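Local coordinates for YlqD protein (PDB 4DCI) that is of unknown function but joins a long helical hairpin, probably a coiled coil, to a small beta sheet, with four chains in the crystal assembly, at residues T8-V22 / D109-I123. Sequence-based numbering, arbitrary orientation.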
loop_
_atom_site.group_PDB
_atom_site.type_symbol
_atom_site.label_atom_id
_atom_site.label_comp_id
_atom_site.label_asym_id
_atom_site.label_seq_id
_atom_site.Cartn_x
_atom_site.Cartn_y
_atom_site.Cartn_z
ATOM N N THR B 8 -13.247 -26.504 19.327
ATOM C CA THR B 8 -12.924 -25.745 18.124
ATOM C C THR B 8 -11.493 -25.221 18.165
ATOM O O THR B 8 -11.118 -24.494 19.085
ATOM C CB THR B 8 -13.912 -24.579 17.939
ATOM O OG1 THR B 8 -15.248 -25.080 18.064
ATOM C CG2 THR B 8 -13.735 -23.917 16.567
ATOM N N ILE B 9 -10.705 -25.612 17.164
ATOM C CA ILE B 9 -9.318 -25.172 17.031
ATOM C C ILE B 9 -9.176 -24.240 15.822
ATOM O O ILE B 9 -9.424 -24.631 14.679
ATOM C CB ILE B 9 -8.354 -26.382 16.933
ATOM C CG1 ILE B 9 -8.318 -27.135 18.267
ATOM C CG2 ILE B 9 -6.945 -25.941 16.540
ATOM C CD1 ILE B 9 -7.653 -28.490 18.204
ATOM N N LEU B 10 -8.789 -23.000 16.087
ATOM C CA LEU B 10 -8.596 -22.016 15.030
ATOM C C LEU B 10 -7.117 -21.860 14.726
ATOM O O LEU B 10 -6.275 -21.998 15.618
ATOM C CB LEU B 10 -9.200 -20.669 15.438
ATOM C CG LEU B 10 -10.719 -20.642 15.662
ATOM C CD1 LEU B 10 -11.151 -19.358 16.354
ATOM C CD2 LEU B 10 -11.474 -20.828 14.352
ATOM N N THR B 11 -6.804 -21.579 13.466
ATOM C CA THR B 11 -5.428 -21.322 13.066
ATOM C C THR B 11 -5.303 -19.853 12.705
ATOM O O THR B 11 -5.983 -19.373 11.800
ATOM C CB THR B 11 -5.005 -22.179 11.861
ATOM O OG1 THR B 11 -5.785 -21.800 10.726
ATOM C CG2 THR B 11 -5.224 -23.672 12.137
ATOM N N ILE B 12 -4.453 -19.139 13.434
ATOM C CA ILE B 12 -4.241 -17.715 13.200
ATOM C C ILE B 12 -2.838 -17.505 12.679
ATOM O O ILE B 12 -2.044 -18.435 12.650
ATOM C CB ILE B 12 -4.411 -16.871 14.482
ATOM C CG1 ILE B 12 -3.425 -17.331 15.564
ATOM C CG2 ILE B 12 -5.851 -16.920 14.967
ATOM C CD1 ILE B 12 -3.272 -16.367 16.719
ATOM N N LYS B 13 -2.540 -16.267 12.297
ATOM C CA LYS B 13 -1.228 -15.871 11.841
ATOM C C LYS B 13 -0.478 -15.125 12.955
ATOM O O LYS B 13 -1.050 -14.271 13.621
ATOM C CB LYS B 13 -1.402 -15.004 10.609
ATOM C CG LYS B 13 -0.195 -14.161 10.260
ATOM C CD LYS B 13 -0.592 -13.052 9.306
ATOM C CE LYS B 13 0.473 -11.982 9.222
ATOM N NZ LYS B 13 -0.024 -10.918 8.310
ATOM N N ARG B 14 0.798 -15.444 13.150
ATOM C CA ARG B 14 1.597 -14.852 14.234
ATOM C C ARG B 14 3.052 -14.670 13.810
ATOM O O ARG B 14 3.583 -15.469 13.043
ATOM C CB ARG B 14 1.608 -15.777 15.449
ATOM C CG ARG B 14 2.532 -16.954 15.186
ATOM C CD ARG B 14 2.974 -17.695 16.409
ATOM N NE ARG B 14 3.439 -19.006 15.992
ATOM C CZ ARG B 14 3.673 -20.014 16.817
ATOM N NH1 ARG B 14 3.488 -19.874 18.124
ATOM N NH2 ARG B 14 4.089 -21.168 16.325
ATOM N N PRO B 15 3.730 -13.657 14.367
ATOM C CA PRO B 15 5.130 -13.464 14.028
ATOM C C PRO B 15 6.043 -14.423 14.807
ATOM O O PRO B 15 5.696 -14.852 15.909
ATOM C CB PRO B 15 5.367 -12.034 14.482
ATOM C CG PRO B 15 4.500 -11.894 15.696
ATOM C CD PRO B 15 3.302 -12.759 15.456
ATOM N N ILE B 16 7.191 -14.758 14.228
ATOM C CA ILE B 16 8.236 -15.501 14.930
ATOM C C ILE B 16 9.465 -14.605 15.019
ATOM O O ILE B 16 9.820 -13.923 14.056
ATOM C CB ILE B 16 8.595 -16.828 14.216
ATOM C CG1 ILE B 16 7.420 -17.805 14.239
ATOM C CG2 ILE B 16 9.795 -17.513 14.850
ATOM C CD1 ILE B 16 6.767 -17.989 15.596
ATOM N N THR B 17 10.107 -14.592 16.180
ATOM C CA THR B 17 11.306 -13.795 16.355
ATOM C C THR B 17 12.532 -14.637 16.050
ATOM O O THR B 17 12.649 -15.769 16.509
ATOM C CB THR B 17 11.377 -13.222 17.777
ATOM O OG1 THR B 17 10.267 -12.340 17.978
ATOM C CG2 THR B 17 12.680 -12.461 17.999
ATOM N N VAL B 18 13.436 -14.087 15.255
ATOM C CA VAL B 18 14.694 -14.758 14.971
ATOM C C VAL B 18 15.779 -14.116 15.825
ATOM O O VAL B 18 16.004 -12.909 15.747
ATOM C CB VAL B 18 15.070 -14.659 13.476
ATOM C CG1 VAL B 18 16.137 -15.684 13.118
ATOM C CG2 VAL B 18 13.843 -14.875 12.611
ATOM N N ARG B 19 16.424 -14.916 16.665
ATOM C CA ARG B 19 17.599 -14.461 17.409
ATOM C C ARG B 19 18.848 -15.146 16.844
ATOM O O ARG B 19 18.791 -16.312 16.465
ATOM C CB ARG B 19 17.447 -14.773 18.903
ATOM C CG ARG B 19 16.328 -14.007 19.591
ATOM C CD ARG B 19 16.048 -14.543 20.984
ATOM N NE ARG B 19 14.738 -14.099 21.460
ATOM C CZ ARG B 19 14.012 -14.715 22.396
ATOM N NH1 ARG B 19 14.445 -15.828 22.980
ATOM N NH2 ARG B 19 12.829 -14.223 22.743
ATOM N N ALA B 20 19.970 -14.431 16.775
ATOM C CA ALA B 20 21.220 -15.023 16.276
ATOM C C ALA B 20 22.267 -15.177 17.360
ATOM O O ALA B 20 22.449 -14.297 18.209
ATOM C CB ALA B 20 21.788 -14.219 15.118
ATOM N N VAL B 21 22.944 -16.315 17.332
ATOM C CA VAL B 21 24.120 -16.525 18.158
ATOM C C VAL B 21 25.249 -15.742 17.498
ATOM O O VAL B 21 25.432 -15.816 16.271
ATOM C CB VAL B 21 24.490 -18.022 18.255
ATOM C CG1 VAL B 21 25.715 -18.226 19.132
ATOM C CG2 VAL B 21 23.338 -18.824 18.825
ATOM N N VAL B 22 25.989 -14.972 18.293
ATOM C CA VAL B 22 27.091 -14.198 17.727
ATOM C C VAL B 22 28.259 -15.108 17.321
ATOM O O VAL B 22 28.898 -15.755 18.165
ATOM C CB VAL B 22 27.565 -13.044 18.638
ATOM C CG1 VAL B 22 28.679 -12.264 17.948
ATOM C CG2 VAL B 22 26.412 -12.106 18.970
ATOM N N ASP B 109 29.221 -15.789 21.002
ATOM C CA ASP B 109 28.281 -16.585 21.806
ATOM C C ASP B 109 27.221 -15.781 22.579
ATOM O O ASP B 109 26.415 -16.355 23.318
ATOM C CB ASP B 109 29.032 -17.551 22.733
ATOM C CG ASP B 109 29.845 -18.577 21.971
ATOM O OD1 ASP B 109 29.429 -18.968 20.859
ATOM O OD2 ASP B 109 30.903 -18.996 22.483
ATOM N N GLN B 110 27.219 -14.463 22.408
ATOM C CA GLN B 110 26.091 -13.656 22.843
ATOM C C GLN B 110 24.914 -13.907 21.903
ATOM O O GLN B 110 25.094 -14.378 20.772
ATOM C CB GLN B 110 26.455 -12.184 22.808
ATOM C CG GLN B 110 26.966 -11.621 24.115
ATOM C CD GLN B 110 27.147 -10.122 24.026
ATOM O OE1 GLN B 110 28.158 -9.636 23.518
ATOM N NE2 GLN B 110 26.158 -9.378 24.509
ATOM N N ILE B 111 23.711 -13.588 22.365
ATOM C CA ILE B 111 22.513 -13.822 21.562
ATOM C C ILE B 111 21.765 -12.528 21.279
ATOM O O ILE B 111 21.470 -11.763 22.196
ATOM C CB ILE B 111 21.588 -14.862 22.220
ATOM C CG1 ILE B 111 22.237 -16.247 22.139
ATOM C CG2 ILE B 111 20.220 -14.860 21.549
ATOM C CD1 ILE B 111 21.537 -17.328 22.934
ATOM N N VAL B 112 21.458 -12.293 20.003
ATOM C CA VAL B 112 20.908 -11.013 19.558
ATOM C C VAL B 112 19.605 -11.157 18.779
ATOM O O VAL B 112 19.413 -12.120 18.037
ATOM C CB VAL B 112 21.911 -10.261 18.661
ATOM C CG1 VAL B 112 21.499 -8.807 18.488
ATOM C CG2 VAL B 112 23.293 -10.317 19.261
ATOM N N GLU B 113 18.721 -10.177 18.947
ATOM C CA GLU B 113 17.565 -10.009 18.081
ATOM C C GLU B 113 18.008 -9.869 16.630
ATOM O O GLU B 113 19.061 -9.289 16.353
ATOM C CB GLU B 113 16.818 -8.749 18.479
ATOM C CG GLU B 113 15.343 -8.794 18.157
ATOM C CD GLU B 113 14.544 -9.470 19.250
ATOM O OE1 GLU B 113 15.076 -10.393 19.919
ATOM O OE2 GLU B 113 13.379 -9.065 19.441
ATOM N N GLN B 114 17.204 -10.388 15.708
ATOM C CA GLN B 114 17.514 -10.301 14.284
ATOM C C GLN B 114 16.244 -10.502 13.468
ATOM O O GLN B 114 16.128 -11.469 12.709
ATOM C CB GLN B 114 18.570 -11.344 13.892
ATOM C CG GLN B 114 19.316 -11.060 12.590
ATOM C CD GLN B 114 19.610 -12.321 11.766
ATOM O OE1 GLN B 114 20.210 -13.284 12.253
ATOM N NE2 GLN B 114 19.190 -12.310 10.502
ATOM N N GLY B 115 15.278 -9.604 13.639
ATOM C CA GLY B 115 14.071 -9.610 12.809
ATOM C C GLY B 115 13.027 -10.680 13.092
ATOM O O GLY B 115 13.142 -11.444 14.054
ATOM N N GLN B 116 12.015 -10.725 12.221
ATOM C CA GLN B 116 10.793 -11.512 12.407
ATOM C C GLN B 116 10.450 -12.329 11.170
ATOM O O GLN B 116 10.794 -11.947 10.060
ATOM C CB GLN B 116 9.619 -10.573 12.648
ATOM C CG GLN B 116 9.893 -9.455 13.630
ATOM C CD GLN B 116 9.469 -9.826 15.027
ATOM O OE1 GLN B 116 8.320 -10.211 15.246
ATOM N NE2 GLN B 116 10.387 -9.705 15.985
ATOM N N LEU B 117 9.739 -13.436 11.359
ATOM C CA LEU B 117 9.201 -14.206 10.242
ATOM C C LEU B 117 7.720 -14.441 10.426
ATOM O O LEU B 117 7.272 -14.716 11.542
ATOM C CB LEU B 117 9.891 -15.550 10.153
ATOM C CG LEU B 117 11.354 -15.488 9.759
ATOM C CD1 LEU B 117 12.010 -16.814 10.089
ATOM C CD2 LEU B 117 11.484 -15.162 8.281
ATOM N N GLU B 118 6.954 -14.349 9.340
ATOM C CA GLU B 118 5.538 -14.669 9.432
ATOM C C GLU B 118 5.396 -16.163 9.689
ATOM O O GLU B 118 6.060 -16.984 9.042
ATOM C CB GLU B 118 4.729 -14.268 8.194
ATOM C CG GLU B 118 3.241 -14.533 8.424
ATOM C CD GLU B 118 2.361 -14.494 7.183
ATOM O OE1 GLU B 118 2.490 -13.540 6.393
ATOM O OE2 GLU B 118 1.515 -15.411 7.016
ATOM N N SER B 119 4.538 -16.490 10.654
ATOM C CA SER B 119 4.230 -17.862 11.023
ATOM C C SER B 119 2.734 -18.004 11.248
ATOM O O SER B 119 1.969 -17.050 11.060
ATOM C CB SER B 119 4.970 -18.237 12.302
ATOM O OG SER B 119 4.608 -19.531 12.737
ATOM N N SER B 120 2.327 -19.204 11.646
ATOM C CA SER B 120 0.941 -19.484 11.954
ATOM C C SER B 120 0.913 -20.479 13.100
ATOM O O SER B 120 1.936 -21.064 13.414
ATOM C CB SER B 120 0.238 -20.048 10.722
ATOM O OG SER B 120 0.777 -21.308 10.387
ATOM N N CYS B 121 -0.242 -20.655 13.728
ATOM C CA CYS B 121 -0.391 -21.584 14.853
ATOM C C CYS B 121 -1.859 -21.750 15.265
ATOM O O CYS B 121 -2.741 -21.022 14.795
ATOM C CB CYS B 121 0.415 -21.113 16.061
ATOM S SG CYS B 121 -0.317 -19.664 16.834
ATOM N N GLU B 122 -2.106 -22.698 16.162
ATOM C CA GLU B 122 -3.455 -23.041 16.561
ATOM C C GLU B 122 -3.765 -22.493 17.940
ATOM O O GLU B 122 -2.913 -22.467 18.819
ATOM C CB GLU B 122 -3.637 -24.549 16.541
ATOM C CG GLU B 122 -2.775 -25.233 15.495
ATOM C CD GLU B 122 -3.399 -26.493 14.951
ATOM O OE1 GLU B 122 -3.862 -27.328 15.761
ATOM O OE2 GLU B 122 -3.419 -26.640 13.705
ATOM N N ILE B 123 -4.996 -22.034 18.107
ATOM C CA ILE B 123 -5.459 -21.493 19.367
ATOM C C ILE B 123 -6.797 -22.114 19.713
ATOM O O ILE B 123 -7.596 -22.416 18.827
ATOM C CB ILE B 123 -5.638 -19.976 19.294
ATOM C CG1 ILE B 123 -6.526 -19.604 18.092
ATOM C CG2 ILE B 123 -4.280 -19.311 19.216
ATOM C CD1 ILE B 123 -7.251 -18.275 18.207
#
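Arg-14 lays its guanidinium against Cys-121, whose CB sits 3.5 Å from CZ of Arg-14, over the centre of one face. CG of Arg-14 stands between the backbone N and carbonyl carbon (chi1 75°), and the extended chain beyond it leans across the neighbouring strand, bringing the guanidinium over Cys-121; a small cysteine suits a place where a flat group must lie close. At the guanidinium edge NE makes a weak bond to Ser-119 OG (3.5 Å), while NH1 is held by the carbonyl of Lys-132. Ser-119 OG is held chiefly by Thr-11 O of a neighbouring subunit. On the same face Ile-12 and Ile-123 cross at about a right angle, CG2 of Ile-12 3.8 Å from CD1 of Ile-123, both against Leu-129 of helix 129-132.

Farther along the ladder, Val-18 CG2 meets Leu-117 CD1 (3.7 Å) and Val-22 CG2 meets Val-112 CG2 (3.6 Å), apolar side chains that pack between the two segments.

The face bearing Lys-13 and Thr-17 is more polar. The extended Lys-13 crosses Glu-118, Lys-13 CE 3.7 Å from Glu-118 CD, but their charges stay beyond salt-bridge distance. Gln-116 bends at chi2 (-94°) to lie beside Thr-17, giving a weak bond of 3.3 Å from Gln-116 NE2 to Thr-17 OG1.

Between Thr-17 and Arg-19 the register slips by one residue. Val-18 N bonds Gly-115 O while its carbonyl weakly accepts Gln-114 N; the positive phi of Gly-115 (75°) is easy for glycine. The whole is a long, twisted antiparallel beta ladder with a beta bulge, its strands connected through the helical hairpin of 24-60 and 69-104.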